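Metallophosphoesterase TT1561-like domain-containing protein (Aquifex aeolicus, PDB 2YVT) is of unknown function but belongs to the calcineurin-like metallophosphoesterases and so may act as a metal-dependent phosphoesterase or a divergent relative of one. Local coordinates at residues V8-N13 with I217-G222; F14-F18 with T77-F81; I42-L48 with Y73-L78; G97-L103 with E150-Y156; V136-G140 with I164-V168. All blocks are in the same frame, centred on the assembly; numbering follows the deposited sequence.

In the fold
Contacts 1, 3 and 4 are buried, while contacts 2 and 5 lie partly open to solvent. Contact 1 sits deepest, where strands of the two sheets face each other, and a lysine there is held by carbonyl oxygens. Contacts 2 and 3 share helix 65-86 and the residues Thr77 and Leu78, but aromatic rings dominate in contact 2, aliphatic packing and a tyrosine bond in contact 3. Contact 4 relies on backbone hydrogen bonds between loops; through Asp100 it grips the loop of contact 3, and through Lys98 it touches His220 of contact 1. Contact 5, purely apolar, meets contact 4 where Tyr156 packs on Phe139, far from contacts 2 and 3.

Contact 1 of 5, residues V8-N13 with I217-G222; sequences VLAIKN and IVGHVG
Lys12 NZ is gripped by two carbonyls of the turn after strand 215-218, donating to His220 O at 2.7 Å and to Gly222 O at 2.8 Å. It comes to the first from above the carbonyl plane, 49° out of it, and to the second at a smaller tilt; Asn235 OD1 is a third partner. The chain bends at chi2 and again at chi4 (-93°), which curls it past Gly219 and turns the ammonium into the loop. A methionine here would probably leave both carbonyls without their charged donor and free the turn to shift. Asn13 ND2 and His220 ND1 share a water, 3.1 Å and 2.8 Å away, while Asn13 OD1 takes the N-H of Asn41. Further back, Ala10 CB rests on Ile217 CG2 at 3.9 Å. Facing sheets with loops at their strand ends are typical of the calcineurin-like beta sandwich, and Gly219-His220 probably corresponds to the start of the family's GHxH motif.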
# COMPACT_ATOMS: atom_id res chain seq x y z
N VAL A 8 6.69 6.87 -12.07
CA VAL A 8 6.27 5.93 -11.03
C VAL A 8 5.28 4.94 -11.62
O VAL A 8 4.29 5.35 -12.23
CB VAL A 8 5.58 6.67 -9.83
CG1 VAL A 8 5.19 5.68 -8.74
CG2 VAL A 8 6.48 7.77 -9.27
N LEU A 9 5.55 3.65 -11.45
CA LEU A 9 4.57 2.61 -11.79
C LEU A 9 4.01 2.11 -10.47
O LEU A 9 4.76 1.67 -9.61
CB LEU A 9 5.23 1.45 -12.55
CG LEU A 9 4.35 0.37 -13.22
CD1 LEU A 9 5.25 -0.56 -14.05
CD2 LEU A 9 3.52 -0.47 -12.26
N ALA A 10 2.68 2.17 -10.31
CA ALA A 10 2.05 1.73 -9.06
C ALA A 10 1.01 0.65 -9.30
O ALA A 10 0.24 0.73 -10.26
CB ALA A 10 1.41 2.92 -8.33
N ILE A 11 1.00 -0.35 -8.42
CA ILE A 11 -0.06 -1.35 -8.37
C ILE A 11 -0.61 -1.46 -6.95
O ILE A 11 0.02 -0.99 -5.99
CB ILE A 11 0.43 -2.75 -8.85
CG1 ILE A 11 1.47 -3.35 -7.89
CG2 ILE A 11 0.94 -2.67 -10.29
CD1 ILE A 11 1.82 -4.81 -8.19
N LYS A 12 -1.78 -2.08 -6.81
CA LYS A 12 -2.36 -2.35 -5.50
C LYS A 12 -3.06 -3.70 -5.51
O LYS A 12 -3.46 -4.18 -6.58
CB LYS A 12 -3.29 -1.22 -5.03
CG LYS A 12 -4.59 -1.00 -5.83
CD LYS A 12 -5.78 -1.71 -5.21
CE LYS A 12 -7.06 -1.47 -6.02
NZ LYS A 12 -7.83 -0.30 -5.49
N ASN A 13 -3.20 -4.29 -4.33
CA ASN A 13 -3.82 -5.61 -4.18
C ASN A 13 -3.15 -6.66 -5.06
O ASN A 13 -3.78 -7.31 -5.90
CB ASN A 13 -5.34 -5.55 -4.43
CG ASN A 13 -6.11 -4.99 -3.24
OD1 ASN A 13 -5.67 -5.11 -2.08
ND2 ASN A 13 -7.27 -4.41 -3.51
N ILE A 217 -0.80 7.95 -3.27
CA ILE A 217 -1.06 6.70 -3.98
C ILE A 217 -1.76 5.77 -3.00
O ILE A 217 -1.29 5.58 -1.89
CB ILE A 217 0.25 6.07 -4.51
CG1 ILE A 217 0.94 7.02 -5.49
CG2 ILE A 217 -0.04 4.70 -5.15
CD1 ILE A 217 2.38 6.65 -5.83
N VAL A 218 -2.91 5.22 -3.39
CA VAL A 218 -3.78 4.52 -2.44
C VAL A 218 -4.28 3.18 -2.98
O VAL A 218 -4.23 2.94 -4.19
CB VAL A 218 -4.97 5.43 -1.99
CG1 VAL A 218 -4.46 6.69 -1.22
CG2 VAL A 218 -5.84 5.83 -3.18
N GLY A 219 -4.78 2.33 -2.09
CA GLY A 219 -5.15 0.95 -2.45
C GLY A 219 -6.56 0.54 -2.05
O GLY A 219 -7.54 1.23 -2.35
N HIS A 220 -6.66 -0.61 -1.37
CA HIS A 220 -7.96 -1.15 -0.94
C HIS A 220 -8.93 -1.16 -2.13
O HIS A 220 -8.56 -1.62 -3.22
CB HIS A 220 -8.48 -0.39 0.30
CG HIS A 220 -9.59 -1.07 1.03
ND1 HIS A 220 -9.85 -2.43 0.95
CD2 HIS A 220 -10.51 -0.58 1.90
CE1 HIS A 220 -10.88 -2.73 1.73
NE2 HIS A 220 -11.29 -1.62 2.32
N VAL A 221 -10.14 -0.64 -1.95
CA VAL A 221 -11.13 -0.59 -3.02
C VAL A 221 -11.12 0.78 -3.68
O VAL A 221 -11.13 1.81 -3.00
CB VAL A 221 -12.55 -0.91 -2.47
CG1 VAL A 221 -13.63 -0.57 -3.50
CG2 VAL A 221 -12.62 -2.37 -2.05
N GLY A 222 -11.09 0.78 -5.01
CA GLY A 222 -11.19 2.02 -5.78
C GLY A 222 -10.33 2.01 -7.03
O GLY A 222 -9.47 1.14 -7.21
O HOH W 1 -9.30 -4.26 -1.16

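Contact 2 of 5, residues F14-F18 with T77-F81; sequences FKERF and TLDKF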
# COMPACT_ATOMS: atom_id res chain seq x y z
N PHE A 14 -1.84 -6.83 -4.84
CA PHE A 14 -1.07 -7.89 -5.49
C PHE A 14 -1.72 -9.25 -5.24
O PHE A 14 -1.83 -10.06 -6.17
CB PHE A 14 0.39 -7.87 -4.99
CG PHE A 14 1.20 -9.02 -5.47
CD1 PHE A 14 1.60 -9.09 -6.80
CD2 PHE A 14 1.57 -10.04 -4.60
CE1 PHE A 14 2.34 -10.17 -7.26
CE2 PHE A 14 2.31 -11.13 -5.04
CZ PHE A 14 2.70 -11.20 -6.37
N LYS A 15 -2.16 -9.49 -4.00
CA LYS A 15 -2.97 -10.66 -3.62
C LYS A 15 -2.40 -11.97 -4.18
O LYS A 15 -3.12 -12.79 -4.76
CB LYS A 15 -4.44 -10.47 -4.02
CG LYS A 15 -5.20 -9.48 -3.15
CD LYS A 15 -6.66 -9.34 -3.55
CE LYS A 15 -7.37 -8.29 -2.70
NZ LYS A 15 -8.87 -8.34 -2.84
N GLU A 16 -1.10 -12.14 -4.01
CA GLU A 16 -0.39 -13.37 -4.38
C GLU A 16 -0.47 -13.73 -5.88
O GLU A 16 -0.39 -14.91 -6.25
CB GLU A 16 -0.88 -14.54 -3.50
CG GLU A 16 -0.81 -14.23 -2.02
CD GLU A 16 -1.24 -15.37 -1.13
OE1 GLU A 16 -1.33 -16.54 -1.59
OE2 GLU A 16 -1.50 -15.08 0.06
N ARG A 17 -0.62 -12.71 -6.73
CA ARG A 17 -0.74 -12.93 -8.18
C ARG A 17 0.62 -12.99 -8.87
O ARG A 17 0.96 -12.17 -9.75
CB ARG A 17 -1.72 -11.95 -8.84
CG ARG A 17 -3.17 -12.11 -8.33
CD ARG A 17 -3.71 -13.54 -8.55
NE ARG A 17 -3.73 -13.87 -9.97
CZ ARG A 17 -4.71 -13.51 -10.80
NH1 ARG A 17 -5.77 -12.85 -10.34
NH2 ARG A 17 -4.64 -13.82 -12.08
N PHE A 18 1.42 -13.97 -8.47
CA PHE A 18 2.73 -14.16 -9.06
C PHE A 18 2.62 -14.43 -10.56
O PHE A 18 3.53 -14.08 -11.32
CB PHE A 18 3.49 -15.29 -8.36
CG PHE A 18 3.68 -15.06 -6.89
CD1 PHE A 18 4.72 -14.25 -6.44
CD2 PHE A 18 2.81 -15.62 -5.96
CE1 PHE A 18 4.90 -14.00 -5.09
CE2 PHE A 18 2.99 -15.39 -4.59
CZ PHE A 18 4.04 -14.58 -4.16
N THR A 77 5.18 -17.21 1.57
CA THR A 77 4.56 -16.38 0.54
C THR A 77 5.17 -14.98 0.52
O THR A 77 5.46 -14.44 -0.54
CB THR A 77 3.04 -16.33 0.72
OG1 THR A 77 2.54 -17.67 0.79
CG2 THR A 77 2.37 -15.60 -0.45
N LEU A 78 5.42 -14.41 1.70
CA LEU A 78 6.09 -13.11 1.76
C LEU A 78 7.51 -13.17 1.22
O LEU A 78 7.95 -12.27 0.48
CB LEU A 78 6.10 -12.56 3.19
CG LEU A 78 4.76 -12.06 3.72
CD1 LEU A 78 4.89 -11.71 5.20
CD2 LEU A 78 4.25 -10.87 2.92
N ASP A 79 8.24 -14.23 1.56
CA ASP A 79 9.60 -14.39 1.04
C ASP A 79 9.58 -14.47 -0.48
O ASP A 79 10.41 -13.85 -1.15
CB ASP A 79 10.25 -15.64 1.64
CG ASP A 79 10.60 -15.48 3.10
OD1 ASP A 79 10.53 -14.35 3.64
OD2 ASP A 79 10.95 -16.51 3.72
N LYS A 80 8.60 -15.20 -1.02
CA LYS A 80 8.46 -15.31 -2.47
C LYS A 80 8.12 -13.97 -3.11
O LYS A 80 8.65 -13.62 -4.17
CB LYS A 80 7.39 -16.35 -2.82
CG LYS A 80 7.27 -16.65 -4.30
CD LYS A 80 6.24 -17.73 -4.49
CE LYS A 80 5.93 -18.01 -5.95
NZ LYS A 80 4.85 -19.04 -6.02
N PHE A 81 7.26 -13.20 -2.44
CA PHE A 81 6.93 -11.86 -2.92
C PHE A 81 8.18 -10.98 -2.98
O PHE A 81 8.44 -10.33 -3.99
CB PHE A 81 5.88 -11.21 -2.02
CG PHE A 81 5.71 -9.73 -2.25
CD1 PHE A 81 4.95 -9.25 -3.30
CD2 PHE A 81 6.32 -8.81 -1.40
CE1 PHE A 81 4.79 -7.88 -3.52
CE2 PHE A 81 6.18 -7.44 -1.60
CZ PHE A 81 5.41 -6.98 -2.67
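Lys80 lies across one face of the Phe18 ring in a cation-pi pair. Its CE stands almost over the ring centre, 3.8 Å from the centroid in a CH-pi contact, and its NZ follows at 4.4 Å from the centroid, 25° off the ring normal. The lysine chain is fully extended, with CG anti to the backbone N (chi1 -174°), which lays the methylenes along the ring before the charge is reached. Aromatic contacts come next. CZ of Phe14 touches the opposite face of Phe18, offset toward its rim, and Phe14 in turn meets Phe81 obliquely, the planes at 56° and Phe14 CE2 3.7 Å from Phe81 CD1. The other face of the Phe14 ring carries the backbone N of Arg17, so the ring is held between its own turn and the helix. Van der Waals contact adds the Glu16 carboxylate: the side chain crosses Thr77 at about a right angle, its CD 3.7 Å from Thr77 CG2, while Glu16 OE2 is occupied by Tyr73 OH and the N-H of Lys44. Residues Phe14 to Arg17 form a type I' beta turn, closed by Arg17 N to Phe14 O at 3.0 Å. The whole is a beta-alpha loop, leading from strand 7-12 to helix 21-31, laid against helix 65-86 of the alpha/beta fold.

Contact 3 of 5, residues I42-L48 with Y73-L78; sequences ILKNEAL and YIIETL
Leu43 drives its two methyls into helix 65-86 and gives up the most surface here. CD1 meets Ile74 CG2 at 3.8 Å, and CD2 lies 3.5 Å from Thr77 CG2 and 3.9 Å from Leu78 CD2. With CG anti to the carbonyl carbon (chi1 -59°), the branch reaches between these helix side chains, crossing Ile74 and Leu78 at about right angles. Ile74 is also met from the first turn of helix 46-57: its CD1 and Leu48 CD2 approach tip to tip at 3.8 Å. The same CD1 lies 3.6 Å from Asn45 OD1, an amide whose ND2 is held by Asn99 O. Tyr73 supplies the polar part. Its OH, the same oxygen that holds Glu16, accepts from the N-H of Asn45 at 3.0 Å, a bent bond of 143°; the ring edge at CE2 faces Asn45 OD1. A phenylalanine in its place would probably leave the Asn45 N-H without this acceptor and deprive Glu16 of a partner. Within the helix, Tyr73 O accepts from both Thr77 N and Thr77 OG1, the hydroxyl at 2.7 Å, the two arriving from opposite faces of the carbonyl plane. The chemistry thus implies a division of labour: branched aliphatic side chains fill the buried interface, while one phenol beside them joins the start of helix 46-57 to the loop that carries Glu16.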
# COMPACT_ATOMS: atom_id res chain seq x y z
N ILE A 42 -0.67 -7.64 -0.13
CA ILE A 42 0.29 -8.59 -0.71
C ILE A 42 -0.27 -10.00 -0.59
O ILE A 42 -0.29 -10.76 -1.56
CB ILE A 42 1.67 -8.49 -0.03
CG1 ILE A 42 2.27 -7.10 -0.28
CG2 ILE A 42 2.60 -9.59 -0.56
CD1 ILE A 42 3.27 -6.66 0.74
N LEU A 43 -0.73 -10.34 0.62
CA LEU A 43 -1.30 -11.65 0.92
C LEU A 43 -2.82 -11.70 0.79
O LEU A 43 -3.49 -10.67 0.85
CB LEU A 43 -0.96 -12.04 2.36
CG LEU A 43 0.52 -12.13 2.72
CD1 LEU A 43 0.67 -12.49 4.19
CD2 LEU A 43 1.25 -13.14 1.82
N LYS A 44 -3.34 -12.91 0.63
CA LYS A 44 -4.76 -13.15 0.81
C LYS A 44 -5.05 -13.27 2.31
O LYS A 44 -5.78 -12.45 2.87
CB LYS A 44 -5.19 -14.41 0.06
CG LYS A 44 -5.00 -14.35 -1.44
CD LYS A 44 -5.96 -15.34 -2.10
CE LYS A 44 -5.25 -16.29 -3.02
NZ LYS A 44 -6.21 -17.34 -3.47
N ASN A 45 -4.46 -14.29 2.95
CA ASN A 45 -4.46 -14.43 4.41
C ASN A 45 -5.86 -14.44 5.00
O ASN A 45 -6.14 -13.80 6.03
CB ASN A 45 -3.61 -13.30 5.04
CG ASN A 45 -2.85 -13.73 6.29
OD1 ASN A 45 -2.85 -14.91 6.68
ND2 ASN A 45 -2.16 -12.77 6.90
N GLU A 46 -6.76 -15.18 4.35
CA GLU A 46 -8.19 -15.14 4.67
C GLU A 46 -8.52 -15.71 6.05
O GLU A 46 -9.39 -15.18 6.75
CB GLU A 46 -8.98 -15.87 3.60
CG GLU A 46 -8.94 -15.20 2.24
CD GLU A 46 -9.78 -15.91 1.20
OE1 GLU A 46 -10.91 -16.35 1.53
OE2 GLU A 46 -9.32 -16.03 0.04
N ALA A 47 -7.83 -16.78 6.43
CA ALA A 47 -8.12 -17.46 7.69
C ALA A 47 -7.88 -16.55 8.88
O ALA A 47 -8.68 -16.52 9.82
CB ALA A 47 -7.30 -18.73 7.81
N LEU A 48 -6.79 -15.79 8.85
CA LEU A 48 -6.51 -14.90 9.98
C LEU A 48 -7.59 -13.84 10.11
O LEU A 48 -8.05 -13.55 11.22
CB LEU A 48 -5.12 -14.25 9.85
CG LEU A 48 -3.96 -14.96 10.56
CD1 LEU A 48 -3.73 -16.34 9.96
CD2 LEU A 48 -2.70 -14.11 10.46
N TYR A 73 2.90 -20.66 5.86
CA TYR A 73 2.34 -20.11 4.60
C TYR A 73 2.65 -18.61 4.46
O TYR A 73 3.09 -18.16 3.39
CB TYR A 73 0.83 -20.37 4.50
CG TYR A 73 0.01 -19.23 3.89
CD1 TYR A 73 0.03 -18.99 2.51
CD2 TYR A 73 -0.78 -18.40 4.70
CE1 TYR A 73 -0.71 -17.94 1.95
CE2 TYR A 73 -1.53 -17.34 4.14
CZ TYR A 73 -1.48 -17.12 2.78
OH TYR A 73 -2.22 -16.10 2.22
N ILE A 74 2.43 -17.85 5.53
CA ILE A 74 2.63 -16.39 5.48
C ILE A 74 4.09 -16.07 5.17
O ILE A 74 4.39 -15.27 4.29
CB ILE A 74 2.18 -15.72 6.81
CG1 ILE A 74 0.67 -15.82 6.98
CG2 ILE A 74 2.66 -14.25 6.88
CD1 ILE A 74 0.21 -15.52 8.40
N ILE A 75 4.99 -16.73 5.89
CA ILE A 75 6.43 -16.50 5.70
C ILE A 75 6.91 -16.90 4.30
O ILE A 75 7.63 -16.14 3.64
CB ILE A 75 7.25 -17.24 6.78
CG1 ILE A 75 6.97 -16.62 8.15
CG2 ILE A 75 8.74 -17.17 6.44
CD1 ILE A 75 7.33 -17.52 9.33
N GLU A 76 6.52 -18.08 3.85
CA GLU A 76 6.93 -18.58 2.54
C GLU A 76 6.43 -17.65 1.43
O GLU A 76 7.15 -17.34 0.47
CB GLU A 76 6.38 -20.00 2.34
CG GLU A 76 6.88 -20.74 1.11
CD GLU A 76 6.46 -22.21 1.10
OE1 GLU A 76 5.51 -22.58 1.81
OE2 GLU A 76 7.10 -23.00 0.37
N THR A 77 5.18 -17.21 1.57
CA THR A 77 4.56 -16.38 0.54
C THR A 77 5.17 -14.98 0.52
O THR A 77 5.46 -14.44 -0.54
CB THR A 77 3.04 -16.33 0.72
OG1 THR A 77 2.54 -17.67 0.79
CG2 THR A 77 2.37 -15.60 -0.45
N LEU A 78 5.42 -14.41 1.70
CA LEU A 78 6.09 -13.11 1.76
C LEU A 78 7.51 -13.17 1.22
O LEU A 78 7.95 -12.27 0.48
CB LEU A 78 6.10 -12.56 3.19
CG LEU A 78 4.76 -12.06 3.72
CD1 LEU A 78 4.89 -11.71 5.20
CD2 LEU A 78 4.25 -10.87 2.92

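Contact 4 of 5, residues G97-L103 with E150-Y156; sequences GKNDAPL and EDFVLKY
Leu154 N donates to Lys98 O at 2.8 Å, and Leu103 N to Glu150 O at 2.9 Å; these two backbone bonds, both nearly straight (163° and 169° at the hydrogen), pin the loops together at either end. A water bridges the loops at another point, accepting from Asn99 ND2, which also binds Glu49, and donating to Phe152 O. Among the side-chain bonds, Tyr156 OH donates a hydrogen bond to the anti lone pair of Glu150 OE2 at 2.6 Å and also bonds His124. Gly97 to Asp100 form a type I turn, and GKND here probably takes the place of the GNH(D/E) motif of metallophosphoesterases. Its Asp100 OD2 receives Gly97 N at 2.7 Å, on the anti side, and the carboxylate also takes the N-H groups of Ile42 and Leu43, which should hold it firmly. The apolar contacts centre on Leu154. Its CD2 touches Ala101 CB and Leu103 CB, each at 3.8 Å, while CD1 covers Asp100 O, a buried carbonyl with no hydrogen-bond partner in the model. Leu103 CG, anti to its own N (chi1 -177°), carries CD2 over to the Tyr156-Glu150 pair at the far side. Pro102, preceded by a cis peptide, sets its ring against the Asp151 carbonyl, with CG 3.2 Å from Asp151 O.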
# COMPACT_ATOMS: atom_id res chain seq x y z
N GLY A 97 -0.91 -4.07 3.25
CA GLY A 97 -2.35 -3.95 3.35
C GLY A 97 -2.93 -4.54 4.63
O GLY A 97 -2.19 -5.00 5.53
N LYS A 98 -4.25 -4.50 4.73
CA LYS A 98 -4.97 -5.06 5.87
C LYS A 98 -4.61 -6.53 6.14
O LYS A 98 -4.59 -6.96 7.29
CB LYS A 98 -6.47 -4.91 5.62
CG LYS A 98 -7.40 -5.52 6.63
CD LYS A 98 -8.86 -5.33 6.19
CE LYS A 98 -9.12 -5.72 4.72
NZ LYS A 98 -9.06 -4.61 3.70
N ASN A 99 -4.32 -7.29 5.09
CA ASN A 99 -4.08 -8.72 5.26
C ASN A 99 -2.61 -9.10 5.38
O ASN A 99 -2.26 -10.29 5.40
CB ASN A 99 -4.75 -9.51 4.14
CG ASN A 99 -6.25 -9.34 4.15
OD1 ASN A 99 -6.82 -8.74 3.24
ND2 ASN A 99 -6.88 -9.82 5.21
N ASP A 100 -1.75 -8.09 5.48
CA ASP A 100 -0.32 -8.33 5.52
C ASP A 100 0.15 -8.33 6.97
O ASP A 100 0.86 -7.43 7.44
CB ASP A 100 0.39 -7.33 4.62
CG ASP A 100 0.01 -7.52 3.17
OD1 ASP A 100 -0.21 -8.69 2.79
OD2 ASP A 100 -0.11 -6.53 2.42
N ALA A 101 -0.31 -9.36 7.66
CA ALA A 101 -0.21 -9.49 9.09
C ALA A 101 0.12 -10.94 9.44
O ALA A 101 -0.16 -11.84 8.65
CB ALA A 101 -1.54 -9.09 9.73
N PRO A 102 0.73 -11.18 10.62
CA PRO A 102 1.14 -10.20 11.63
C PRO A 102 2.20 -9.21 11.14
O PRO A 102 3.11 -9.58 10.38
CB PRO A 102 1.70 -11.07 12.76
CG PRO A 102 1.06 -12.43 12.55
CD PRO A 102 1.00 -12.56 11.05
N LEU A 103 2.08 -7.96 11.58
CA LEU A 103 3.07 -6.95 11.20
C LEU A 103 4.49 -7.40 11.52
O LEU A 103 5.40 -7.19 10.72
CB LEU A 103 2.78 -5.60 11.84
CG LEU A 103 3.72 -4.45 11.44
CD1 LEU A 103 3.68 -4.17 9.92
CD2 LEU A 103 3.36 -3.21 12.22
N GLU A 150 -2.78 -5.54 14.88
CA GLU A 150 -1.60 -5.76 14.05
C GLU A 150 -1.23 -7.23 13.86
O GLU A 150 -0.28 -7.52 13.14
CB GLU A 150 -0.39 -5.00 14.58
CG GLU A 150 -0.57 -3.49 14.62
CD GLU A 150 0.67 -2.77 15.11
OE1 GLU A 150 1.15 -3.07 16.23
OE2 GLU A 150 1.16 -1.91 14.37
N ASP A 151 -1.96 -8.14 14.51
CA ASP A 151 -1.60 -9.55 14.44
C ASP A 151 -2.43 -10.36 13.43
O ASP A 151 -1.86 -11.05 12.59
CB ASP A 151 -1.66 -10.19 15.84
CG ASP A 151 -0.60 -9.65 16.78
OD1 ASP A 151 0.29 -8.90 16.32
OD2 ASP A 151 -0.64 -9.97 17.98
N PHE A 152 -3.75 -10.31 13.54
CA PHE A 152 -4.61 -11.07 12.63
C PHE A 152 -4.82 -10.32 11.33
O PHE A 152 -5.01 -10.92 10.28
CB PHE A 152 -5.96 -11.36 13.27
CG PHE A 152 -5.89 -12.33 14.39
CD1 PHE A 152 -6.15 -13.69 14.17
CD2 PHE A 152 -5.58 -11.91 15.69
CE1 PHE A 152 -6.08 -14.60 15.22
CE2 PHE A 152 -5.51 -12.82 16.74
CZ PHE A 152 -5.76 -14.17 16.51
N VAL A 153 -4.79 -8.99 11.44
CA VAL A 153 -4.97 -8.05 10.33
C VAL A 153 -4.23 -6.79 10.73
O VAL A 153 -3.83 -6.65 11.89
CB VAL A 153 -6.47 -7.70 10.07
CG1 VAL A 153 -7.20 -8.85 9.36
CG2 VAL A 153 -7.20 -7.27 11.35
N LEU A 154 -4.05 -5.86 9.78
CA LEU A 154 -3.52 -4.54 10.10
C LEU A 154 -4.65 -3.51 10.03
O LEU A 154 -5.15 -3.20 8.95
CB LEU A 154 -2.41 -4.12 9.13
CG LEU A 154 -1.18 -4.99 8.96
CD1 LEU A 154 -0.13 -4.20 8.18
CD2 LEU A 154 -0.66 -5.43 10.32
N LYS A 155 -5.05 -3.01 11.20
CA LYS A 155 -6.06 -1.95 11.30
C LYS A 155 -5.56 -0.90 12.29
O LYS A 155 -5.00 -1.24 13.34
CB LYS A 155 -7.40 -2.51 11.80
CG LYS A 155 -8.06 -3.53 10.89
CD LYS A 155 -9.51 -3.75 11.33
CE LYS A 155 -10.27 -4.68 10.41
NZ LYS A 155 -11.67 -4.88 10.89
N TYR A 156 -5.73 0.37 11.95
CA TYR A 156 -5.26 1.46 12.80
C TYR A 156 -6.37 2.47 13.02
O TYR A 156 -7.17 2.72 12.12
CB TYR A 156 -4.05 2.14 12.18
CG TYR A 156 -2.87 1.22 12.09
CD1 TYR A 156 -2.05 1.01 13.20
CD2 TYR A 156 -2.57 0.53 10.91
CE1 TYR A 156 -0.96 0.15 13.15
CE2 TYR A 156 -1.47 -0.34 10.84
CZ TYR A 156 -0.67 -0.52 11.97
OH TYR A 156 0.40 -1.37 11.94
O HOH W 2 -5.44 -11.22 7.39

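Contact 5 of 5, residues V136-G140 with I164-V168; sequences VIGFG and ILKFV
Ile137 leaves strand 134-144 with CB directed at the segment 164-168 and splits there into two branches. The short one, CG2, meets Leu165 CD2 at 4.0 Å and then the tip of the Phe167 ring, CZ, at 4.1 Å. The long one runs through CG1. With CG1 anti to the carbonyl carbon (chi1 -61°) and the chain extended beyond it, CD1 ends at the isopropyl group of Val168. There CD1 sits 3.5 Å from Val168 CG2, tighter than usual carbon packing, and 3.7 Å from Val168 CG1, so that it presses against both methyls at once. One isoleucine therefore touches Leu165, Phe167 and Val168. Two residues along the strand, Phe139 repeats the pattern on the same side. Its CD1 reaches Leu165 CG at 4.0 Å and its CE1 reaches Ile164 CG2 at 3.8 Å, both partners standing obliquely to the ring; Ile164 is crossed at about a right angle. Tyr156 meets the Phe139 ring edge-to-face, and helix 202-211 packs on Leu165 and Val168 from beyond. No hydrogen bond crosses the contact. The segment belongs to a beta-alpha-beta crossover: helix 158-164 and this short 3-10 turn lead from strand 155-157 to strand 175-180, both parallel to strand 134-144, covering one face of the second sheet of the metallophosphoesterase sandwich.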
# COMPACT_ATOMS: atom_id res chain seq x y z
N VAL A 136 9.07 10.32 0.66
CA VAL A 136 8.02 9.34 0.44
C VAL A 136 7.60 8.78 1.78
O VAL A 136 8.43 8.26 2.52
CB VAL A 136 8.48 8.21 -0.52
CG1 VAL A 136 7.30 7.33 -0.92
CG2 VAL A 136 9.11 8.83 -1.77
N ILE A 137 6.32 8.92 2.10
CA ILE A 137 5.78 8.48 3.39
C ILE A 137 4.83 7.33 3.14
O ILE A 137 4.00 7.40 2.22
CB ILE A 137 5.02 9.62 4.09
CG1 ILE A 137 5.97 10.79 4.37
CG2 ILE A 137 4.38 9.15 5.40
CD1 ILE A 137 5.25 12.04 4.76
N GLY A 138 4.94 6.27 3.93
CA GLY A 138 4.02 5.14 3.83
C GLY A 138 3.32 4.84 5.14
O GLY A 138 3.93 4.90 6.20
N PHE A 139 2.03 4.52 5.06
CA PHE A 139 1.30 4.08 6.25
C PHE A 139 0.25 3.09 5.77
O PHE A 139 -0.76 3.46 5.15
CB PHE A 139 0.67 5.27 6.99
CG PHE A 139 0.38 5.01 8.45
CD1 PHE A 139 0.83 5.90 9.43
CD2 PHE A 139 -0.33 3.88 8.86
CE1 PHE A 139 0.57 5.67 10.79
CE2 PHE A 139 -0.60 3.63 10.21
CZ PHE A 139 -0.15 4.54 11.18
N GLY A 140 0.53 1.81 6.00
CA GLY A 140 -0.33 0.73 5.53
C GLY A 140 -1.46 0.34 6.46
O GLY A 140 -1.74 1.01 7.46
N ILE A 164 1.26 9.21 15.13
CA ILE A 164 2.49 8.77 14.49
C ILE A 164 2.95 9.77 13.43
O ILE A 164 4.14 10.08 13.35
CB ILE A 164 2.31 7.37 13.83
CG1 ILE A 164 2.12 6.29 14.91
CG2 ILE A 164 3.47 7.06 12.86
CD1 ILE A 164 3.33 6.09 15.85
N LEU A 165 2.01 10.30 12.66
CA LEU A 165 2.36 11.14 11.51
C LEU A 165 2.84 12.55 11.88
O LEU A 165 3.19 13.34 11.00
CB LEU A 165 1.21 11.19 10.50
CG LEU A 165 1.05 9.91 9.66
CD1 LEU A 165 -0.24 9.98 8.83
CD2 LEU A 165 2.26 9.69 8.76
N LYS A 166 2.90 12.83 13.18
CA LYS A 166 3.53 14.06 13.65
C LYS A 166 4.98 14.18 13.18
O LYS A 166 5.55 15.28 13.17
CB LYS A 166 3.43 14.17 15.17
CG LYS A 166 2.02 14.42 15.68
CD LYS A 166 2.00 15.10 17.05
CE LYS A 166 2.92 14.42 18.05
NZ LYS A 166 2.61 12.98 18.22
N PHE A 167 5.59 13.06 12.79
CA PHE A 167 6.99 13.07 12.33
C PHE A 167 7.20 13.84 11.03
O PHE A 167 8.29 14.33 10.77
CB PHE A 167 7.61 11.66 12.27
CG PHE A 167 7.17 10.81 11.09
CD1 PHE A 167 7.62 11.09 9.80
CD2 PHE A 167 6.37 9.70 11.28
CE1 PHE A 167 7.24 10.30 8.72
CE2 PHE A 167 5.98 8.90 10.21
CZ PHE A 167 6.41 9.20 8.93
N VAL A 168 6.15 13.95 10.23
CA VAL A 168 6.27 14.57 8.91
C VAL A 168 6.80 16.01 9.02
O VAL A 168 7.64 16.43 8.22
CB VAL A 168 4.93 14.50 8.13
CG1 VAL A 168 5.07 15.16 6.75
CG2 VAL A 168 4.49 13.06 7.97